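Local structure of tRNA (adenine(22)-N(1))-methyltransferase (Bacillus subtilis, 6Q56) at residues V127-R130 / E131-K135; T12-E15 / Y16-N19. The protein catalyses the S-adenosyl-L-methionine-dependent methylation of N1 of adenosine 22 in tRNA. The protein carries 2 engineered substitutions. All blocks are in the same frame, centred on the assembly; numbering follows the deposited sequence.

Contact 2 comes first along the chain, where helix 8-14 passes into the loop leading to strand 21-26; contact 1 lies on helix 127-135, which follows strand 117-122. Their centres are about 21 Å apart and their nearest atoms about 11 Å, so they do not touch. Both pack against strand 117-122: side chains of contact 1 rest on Leu118, Leu120 and Pro122, those of contact 2 on Ile119 and Gln121. This alternation places them on opposite faces of the seven-stranded sheet, whose order 3-2-1-4-5-7-6 marks the Rossmann-like fold of S-adenosyl-L-methionine-dependent methyltransferases. Helix 127-135 covers one face, helix 8-14 and its following loop the other, sandwiching the sheet at strand 117-122.

Contact 1: residues V127-R130 / E131-K135; sequences VHIR and EWLYK. With NI (nickel (II) ion), chain E.
Ile129 and Leu133, one helical turn apart, lie side by side and point the same way, with Ile129 CG2 3.9 Å from Leu133 CD1. With CG1 of Ile129 anti to the carbonyl carbon (chi1 -63°), the other branch, CG2, falls anti to the backbone N and meets Leu133, which leans back until its CG is 3.2 Å from Ile129 O. Branched aliphatic chains suit this buried stripe, since it packs on Leu118, Leu120 and Pro122 of strand 117-122; the helix is part of the helical layer on one face of the sheet in this Rossmann-like methyltransferase. Val127 and Glu131 make a second such pair nearer solvent: Val127 CG2 sits 3.8 Å from Glu131 OE2, touching the extended acid alongside. Beneath both pairs run i to i+4 backbone bonds, as from Glu131 N to Val127 O (2.9 Å). That from Trp132 N to His128 O is longer, 3.2 Å. Arg130 reaches out to a salt bridge with Glu143, and the indole NE1 of Trp132 bonds Glu106. The CB of His128 is directed away from 131-135, and its NE2 binds the nickel ion at 1.9 Å; His125 also binds the metal, as does a water that lies in the plane of the His128 ring.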
loop_
_atom_site.group_PDB
_atom_site.type_symbol
_atom_site.label_atom_id
_atom_site.label_comp_id
_atom_site.label_asym_id
_atom_site.label_seq_id
_atom_site.Cartn_x
_atom_site.Cartn_y
_atom_site.Cartn_z
ATOM N N VAL A 127 4.919 3.378 5.637
ATOM C CA VAL A 127 4.787 3.529 7.073
ATOM C C VAL A 127 3.429 4.100 7.490
ATOM O O VAL A 127 2.859 3.664 8.471
ATOM C CB VAL A 127 5.919 4.393 7.655
ATOM C CG1 VAL A 127 5.956 5.753 6.999
ATOM C CG2 VAL A 127 5.776 4.515 9.157
ATOM N N HIS A 128 2.921 5.073 6.747
ATOM C CA HIS A 128 1.636 5.676 7.072
ATOM C C HIS A 128 0.535 4.622 7.083
ATOM O O HIS A 128 -0.416 4.712 7.843
ATOM C CB HIS A 128 1.276 6.774 6.074
ATOM C CG HIS A 128 2.276 7.880 5.990
ATOM N ND1 HIS A 128 2.595 8.680 7.062
ATOM C CD2 HIS A 128 3.008 8.338 4.950
ATOM C CE1 HIS A 128 3.492 9.573 6.691
ATOM N NE2 HIS A 128 3.762 9.388 5.413
ATOM N N ILE A 129 0.672 3.627 6.220
ATOM C CA ILE A 129 -0.303 2.562 6.123
ATOM C C ILE A 129 -0.182 1.629 7.313
ATOM O O ILE A 129 -1.180 1.219 7.883
ATOM C CB ILE A 129 -0.139 1.763 4.824
ATOM C CG1 ILE A 129 -0.393 2.660 3.621
ATOM C CG2 ILE A 129 -1.092 0.593 4.791
ATOM C CD1 ILE A 129 -0.243 1.952 2.303
ATOM N N ARG A 130 1.046 1.295 7.686
ATOM C CA ARG A 130 1.270 0.406 8.812
ATOM C C ARG A 130 0.772 1.037 10.106
ATOM O O ARG A 130 0.187 0.367 10.942
ATOM C CB ARG A 130 2.739 0.012 8.919
ATOM C CG ARG A 130 3.204 -0.879 7.785
ATOM C CD ARG A 130 4.605 -1.413 8.006
ATOM N NE ARG A 130 5.154 -2.008 6.800
ATOM C CZ ARG A 130 5.828 -1.336 5.877
ATOM N NH1 ARG A 130 6.039 -0.043 6.017
ATOM N NH2 ARG A 130 6.284 -1.958 4.814
ATOM N N GLU A 131 0.994 2.331 10.261
ATOM C CA GLU A 131 0.546 3.023 11.454
ATOM C C GLU A 131 -0.972 2.989 11.522
ATOM O O GLU A 131 -1.541 2.756 12.573
ATOM C CB GLU A 131 1.066 4.457 11.479
ATOM C CG GLU A 131 2.553 4.553 11.762
ATOM C CD GLU A 131 3.058 5.977 11.806
ATOM O OE1 GLU A 131 2.312 6.877 11.417
ATOM O OE2 GLU A 131 4.205 6.193 12.227
ATOM N N TRP A 132 -1.624 3.215 10.391
ATOM C CA TRP A 132 -3.074 3.190 10.344
ATOM C C TRP A 132 -3.598 1.786 10.615
ATOM O O TRP A 132 -4.529 1.610 11.375
ATOM C CB TRP A 132 -3.587 3.682 8.997
ATOM C CG TRP A 132 -5.053 3.766 8.962
ATOM C CD1 TRP A 132 -5.815 4.818 9.338
ATOM C CD2 TRP A 132 -5.952 2.742 8.557
ATOM N NE1 TRP A 132 -7.137 4.523 9.182
ATOM C CE2 TRP A 132 -7.249 3.248 8.703
ATOM C CE3 TRP A 132 -5.789 1.446 8.079
ATOM C CZ2 TRP A 132 -8.372 2.507 8.388
ATOM C CZ3 TRP A 132 -6.902 0.715 7.769
ATOM C CH2 TRP A 132 -8.176 1.244 7.923
ATOM N N LEU A 133 -2.987 0.795 9.987
ATOM C CA LEU A 133 -3.391 -0.590 10.162
ATOM C C LEU A 133 -3.309 -1.018 11.619
ATOM O O LEU A 133 -4.223 -1.635 12.148
ATOM C CB LEU A 133 -2.508 -1.517 9.333
ATOM C CG LEU A 133 -2.728 -1.526 7.832
ATOM C CD1 LEU A 133 -1.739 -2.470 7.189
ATOM C CD2 LEU A 133 -4.149 -1.919 7.490
ATOM N N TYR A 134 -2.207 -0.683 12.262
ATOM C CA TYR A 134 -2.000 -1.047 13.652
ATOM C C TYR A 134 -3.054 -0.427 14.565
ATOM O O TYR A 134 -3.298 -0.905 15.655
ATOM C CB TYR A 134 -0.602 -0.634 14.103
ATOM C CG TYR A 134 -0.230 -1.154 15.454
ATOM C CD1 TYR A 134 0.383 -2.380 15.598
ATOM C CD2 TYR A 134 -0.502 -0.424 16.589
ATOM C CE1 TYR A 134 0.720 -2.863 16.840
ATOM C CE2 TYR A 134 -0.173 -0.899 17.836
ATOM C CZ TYR A 134 0.442 -2.117 17.955
ATOM O OH TYR A 134 0.776 -2.588 19.191
ATOM N N LYS A 135 -3.516 0.744 14.171
ATOM C CA LYS A 135 -4.447 1.505 14.973
ATOM C C LYS A 135 -5.857 0.997 14.824
ATOM O O LYS A 135 -6.627 1.029 15.762
ATOM C CB LYS A 135 -4.361 2.984 14.593
ATOM C CG LYS A 135 -5.553 3.827 14.994
ATOM C CD LYS A 135 -5.359 5.288 14.641
ATOM C CE LYS A 135 -5.618 5.557 13.170
ATOM N NZ LYS A 135 -7.061 5.638 12.845
HETATM NI NI NI E . 4.602 10.266 3.896
HETATM O O HOH W 1 5.286 11.515 5.136
#

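Contact 2: residues T12-E15 / Y16-N19; sequences TVAE and YIPN
Tyr16 folds its ring back along the turn of helix before it, presenting an edge to the carbonyl oxygens of Thr12 and Val13. Its first torsion (chi1 -71°), with CG beside the backbone N, swings the ring back toward the turn, and the second (chi2 -84°) turns its CD2 edge to Thr12 O, 3.3 Å away. The oxygen lies near the ring plane, so it meets the weakly positive rim of C-H groups and not the pi cloud. Farther out, CE2 passes Thr12 CG2 at 4.3 Å. The backbone tightens at the same point: Tyr16 N bonds Val13 O at 3.1 Å, an i to i+3 link whose donor stands well above the carbonyl plane. A type I beta turn from Ala14 to Ile17 follows, closed by a bond from Ile17 N to Ala14 O, an oxygen whose position is less sure. In the Rossmann-like fold this bend redirects the chain from helix 8-14 toward strand 21-26, and Tyr16 and Ile17 both rest on Ile119 of strand 117-122. Ile17 suits the buried side, where its CD1 packs 3.7 Å from Ala14 CA and 4.3 Å from the Ala14 methyl; the small alanine is itself buried against Leu33 of helix 32-39, and Ala37 of that helix touches Ile17. A tyrosine fits the neighbouring place because its long ring spans from the turn to Val157 of strand 151-159 and still ends in a hydroxyl that bonds Asp142. An alanine here would strip away the ring, and is likely to open a gap beside Thr12 and Val157 while depriving Asp142 of its hydroxyl partner. On the exposed side, Glu15 kinks at its second torsion (chi2 -54°), which brings OE2 back to Gln11 NE2, one turn earlier.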
loop_
_atom_site.group_PDB
_atom_site.type_symbol
_atom_site.label_atom_id
_atom_site.label_comp_id
_atom_site.label_asym_id
_atom_site.label_seq_id
_atom_site.Cartn_x
_atom_site.Cartn_y
_atom_site.Cartn_z
ATOM N N THR A 12 1.390 -8.575 -8.707
ATOM C CA THR A 12 1.662 -8.915 -7.325
ATOM C C THR A 12 0.431 -8.660 -6.478
ATOM O O THR A 12 0.062 -9.485 -5.660
ATOM C CB THR A 12 2.853 -8.108 -6.777
ATOM O OG1 THR A 12 4.058 -8.550 -7.404
ATOM C CG2 THR A 12 2.990 -8.282 -5.280
ATOM N N VAL A 13 -0.205 -7.517 -6.682
ATOM C CA VAL A 13 -1.398 -7.163 -5.931
ATOM C C VAL A 13 -2.507 -8.179 -6.165
ATOM O O VAL A 13 -3.125 -8.657 -5.232
ATOM C CB VAL A 13 -1.894 -5.754 -6.310
ATOM C CG1 VAL A 13 -3.248 -5.467 -5.696
ATOM C CG2 VAL A 13 -0.886 -4.704 -5.888
ATOM N N ALA A 14 -2.746 -8.496 -7.425
ATOM C CA ALA A 14 -3.790 -9.438 -7.802
ATOM C C ALA A 14 -3.662 -10.801 -7.123
ATOM O O ALA A 14 -4.659 -11.411 -6.781
ATOM C CB ALA A 14 -3.821 -9.610 -9.314
ATOM N N GLU A 15 -2.439 -11.275 -6.936
ATOM C CA GLU A 15 -2.213 -12.580 -6.328
ATOM C C GLU A 15 -2.740 -12.716 -4.907
ATOM O O GLU A 15 -2.911 -13.826 -4.426
ATOM C CB GLU A 15 -0.729 -12.931 -6.343
ATOM C CG GLU A 15 -0.099 -12.985 -7.723
ATOM C CD GLU A 15 -0.827 -13.902 -8.684
ATOM O OE1 GLU A 15 -1.381 -14.924 -8.243
ATOM O OE2 GLU A 15 -0.841 -13.601 -9.892
ATOM N N TYR A 16 -2.986 -11.602 -4.231
ATOM C CA TYR A 16 -3.480 -11.655 -2.862
ATOM C C TYR A 16 -4.984 -11.553 -2.781
ATOM O O TYR A 16 -5.543 -11.522 -1.698
ATOM C CB TYR A 16 -2.841 -10.571 -2.007
ATOM C CG TYR A 16 -1.392 -10.832 -1.729
ATOM C CD1 TYR A 16 -1.003 -11.648 -0.684
ATOM C CD2 TYR A 16 -0.411 -10.287 -2.530
ATOM C CE1 TYR A 16 0.326 -11.900 -0.435
ATOM C CE2 TYR A 16 0.916 -10.533 -2.289
ATOM C CZ TYR A 16 1.280 -11.337 -1.240
ATOM O OH TYR A 16 2.605 -11.580 -1.014
ATOM N N ILE A 17 -5.639 -11.500 -3.929
ATOM C CA ILE A 17 -7.083 -11.428 -3.950
ATOM C C ILE A 17 -7.612 -12.796 -3.565
ATOM O O ILE A 17 -7.291 -13.789 -4.207
ATOM C CB ILE A 17 -7.614 -11.053 -5.332
ATOM C CG1 ILE A 17 -7.167 -9.647 -5.699
ATOM C CG2 ILE A 17 -9.127 -11.137 -5.351
ATOM C CD1 ILE A 17 -7.456 -9.283 -7.125
ATOM N N PRO A 18 -8.408 -12.876 -2.514
ATOM C CA PRO A 18 -8.937 -14.178 -2.110
ATOM C C PRO A 18 -9.831 -14.741 -3.202
ATOM O O PRO A 18 -10.577 -14.001 -3.816
ATOM C CB PRO A 18 -9.742 -13.860 -0.851
ATOM C CG PRO A 18 -9.345 -12.484 -0.454
ATOM C CD PRO A 18 -8.991 -11.791 -1.721
ATOM N N ASN A 19 -9.755 -16.037 -3.451
ATOM C CA ASN A 19 -10.586 -16.639 -4.483
ATOM C C ASN A 19 -12.065 -16.343 -4.276
ATOM O O ASN A 19 -12.533 -16.236 -3.150
ATOM C CB ASN A 19 -10.376 -18.142 -4.526
ATOM C CG ASN A 19 -8.918 -18.523 -4.486
ATOM O OD1 ASN A 19 -8.051 -17.722 -4.807
ATOM N ND2 ASN A 19 -8.642 -19.752 -4.090
#